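Local coordinates for activator of Hsp90 ATPase homologue 1/2-like C-terminal domain-containing protein (Rhodobacter sphaeroides, PDB 3PU2) that is of unknown function but, as a member of the AHA1 family in the SRPBCC superfamily, may act as an activator of the Hsp90 ATPase, at residues P35-A40 against D151-A156. Numbering follows the deposited sequence.
Sequences PALLPA and DVMLAA
Met153, a selenomethionine, makes a small, mainly van der Waals surface contact with Leu37 and Ala40, joining the C-terminal helix 139-156 to the loop between helix 25-33 and strand 49-54. The contact is sparse: 129 Å² is buried over both sides, no hydrogen bond crosses it, and the closest CA atoms, those of Ala40 and Met153, stand 7.6 Å apart. One long side chain bridges that gap. With CG anti to the backbone N (chi1 -169°), Met153 runs out from its helix nearly extended, then bends at chi3 (82°). Met153 SE lies 4.1 Å from Ala40 CB and 4.0 Å from Leu37 O, a carbonyl neighbour and not a bonded one. The bend turns Met153 CE toward Leu37 CD2, at 4.4 Å. Ala40 N donates a hydrogen bond to Leu37 O (3.1 Å), a turn that brings both residues to the same selenium. Outside the two segments, Met153 also touches Trp41, whereas Leu38 points away and packs on Cys52 and Phe54. Leu154 lies on Phe21, and Asp151 forms a salt bridge with Arg19. The long C-terminal helix lying against an antiparallel sheet is characteristic of the Bet v 1-like, helix-grip fold of SRPBCC proteins.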
loop_
_atom_site.group_PDB
_atom_site.type_symbol
_atom_site.label_atom_id
_atom_site.label_comp_id
_atom_site.label_asym_id
_atom_site.label_seq_id
_atom_site.Cartn_x
_atom_site.Cartn_y
_atom_site.Cartn_z
ATOM N N PRO A 35 2.990 6.342 -10.712
ATOM C CA PRO A 35 4.374 6.580 -10.292
ATOM C C PRO A 35 4.663 8.046 -9.988
ATOM O O PRO A 35 5.643 8.361 -9.319
ATOM C CB PRO A 35 5.182 6.076 -11.486
ATOM C CG PRO A 35 4.289 5.001 -12.058
ATOM C CD PRO A 35 2.955 5.672 -12.022
ATOM N N ALA A 36 3.822 8.943 -10.487
ATOM C CA ALA A 36 4.024 10.368 -10.251
ATOM C C ALA A 36 3.327 10.871 -8.981
ATOM O O ALA A 36 3.672 11.932 -8.462
ATOM C CB ALA A 36 3.543 11.169 -11.460
ATOM N N LEU A 37 2.358 10.106 -8.484
ATOM C CA LEU A 37 1.611 10.482 -7.293
ATOM C C LEU A 37 2.001 9.695 -6.039
ATOM O O LEU A 37 1.936 10.211 -4.931
ATOM C CB LEU A 37 0.111 10.328 -7.562
ATOM C CG LEU A 37 -0.649 11.519 -8.170
ATOM C CD1 LEU A 37 0.058 12.035 -9.396
ATOM C CD2 LEU A 37 -2.067 11.090 -8.526
ATOM N N LEU A 38 2.417 8.447 -6.206
ATOM C CA LEU A 38 2.795 7.624 -5.062
ATOM C C LEU A 38 3.875 8.217 -4.164
ATOM O O LEU A 38 3.819 8.062 -2.950
ATOM C CB LEU A 38 3.259 6.248 -5.525
ATOM C CG LEU A 38 2.189 5.213 -5.841
ATOM C CD1 LEU A 38 2.855 4.077 -6.573
ATOM C CD2 LEU A 38 1.507 4.713 -4.574
ATOM N N PRO A 39 4.893 8.867 -4.746
ATOM C CA PRO A 39 5.963 9.457 -3.938
ATOM C C PRO A 39 5.496 10.583 -3.021
ATOM O O PRO A 39 6.084 10.824 -1.965
ATOM C CB PRO A 39 6.946 9.966 -4.995
ATOM C CG PRO A 39 6.763 9.002 -6.110
ATOM C CD PRO A 39 5.258 8.882 -6.172
ATOM N N ALA A 40 4.434 11.265 -3.435
ATOM C CA ALA A 40 3.897 12.379 -2.681
ATOM C C ALA A 40 3.097 12.026 -1.422
ATOM O O ALA A 40 2.571 12.917 -0.756
ATOM C CB ALA A 40 3.065 13.247 -3.605
ATOM N N ASP A 151 -4.521 11.909 2.476
ATOM C CA ASP A 151 -5.677 12.767 2.712
ATOM C C ASP A 151 -5.363 14.195 2.266
ATOM O O ASP A 151 -6.119 14.792 1.493
ATOM C CB ASP A 151 -6.062 12.781 4.197
ATOM C CG ASP A 151 -6.988 11.635 4.582
ATOM O OD1 ASP A 151 -7.794 11.202 3.729
ATOM O OD2 ASP A 151 -6.923 11.186 5.749
ATOM N N VAL A 152 -4.243 14.728 2.752
ATOM C CA VAL A 152 -3.813 16.090 2.433
ATOM C C VAL A 152 -3.616 16.336 0.942
ATOM O O VAL A 152 -3.884 17.431 0.438
ATOM C CB VAL A 152 -2.483 16.443 3.160
ATOM C CG1 VAL A 152 -2.106 17.890 2.908
ATOM C CG2 VAL A 152 -2.629 16.203 4.643
HETATM N N MSE A 153 -3.139 15.314 0.242
HETATM C CA MSE A 153 -2.894 15.433 -1.179
HETATM C C MSE A 153 -4.216 15.446 -1.934
HETATM O O MSE A 153 -4.414 16.262 -2.839
HETATM C CB MSE A 153 -2.015 14.283 -1.654
HETATM C CG MSE A 153 -1.493 14.450 -3.060
HETATM SE SE MSE A 153 -1.010 12.746 -3.809
HETATM C CE MSE A 153 -2.768 12.195 -4.349
ATOM N N LEU A 154 -5.126 14.548 -1.566
ATOM C CA LEU A 154 -6.428 14.498 -2.226
ATOM C C LEU A 154 -7.109 15.862 -2.102
ATOM O O LEU A 154 -7.551 16.438 -3.095
ATOM C CB LEU A 154 -7.297 13.394 -1.607
ATOM C CG LEU A 154 -6.853 12.000 -2.058
ATOM C CD1 LEU A 154 -7.679 10.937 -1.372
ATOM C CD2 LEU A 154 -6.985 11.895 -3.578
ATOM N N ALA A 155 -7.157 16.377 -0.875
ATOM C CA ALA A 155 -7.767 17.673 -0.571
ATOM C C ALA A 155 -7.120 18.836 -1.326
ATOM O O ALA A 155 -7.813 19.746 -1.782
ATOM C CB ALA A 155 -7.714 17.931 0.932
ATOM N N ALA A 156 -5.799 18.816 -1.453
ATOM C CA ALA A 156 -5.106 19.877 -2.181
ATOM C C ALA A 156 -5.399 19.785 -3.692
ATOM O O ALA A 156 -5.022 20.668 -4.464
ATOM C CB ALA A 156 -3.592 19.799 -1.922
#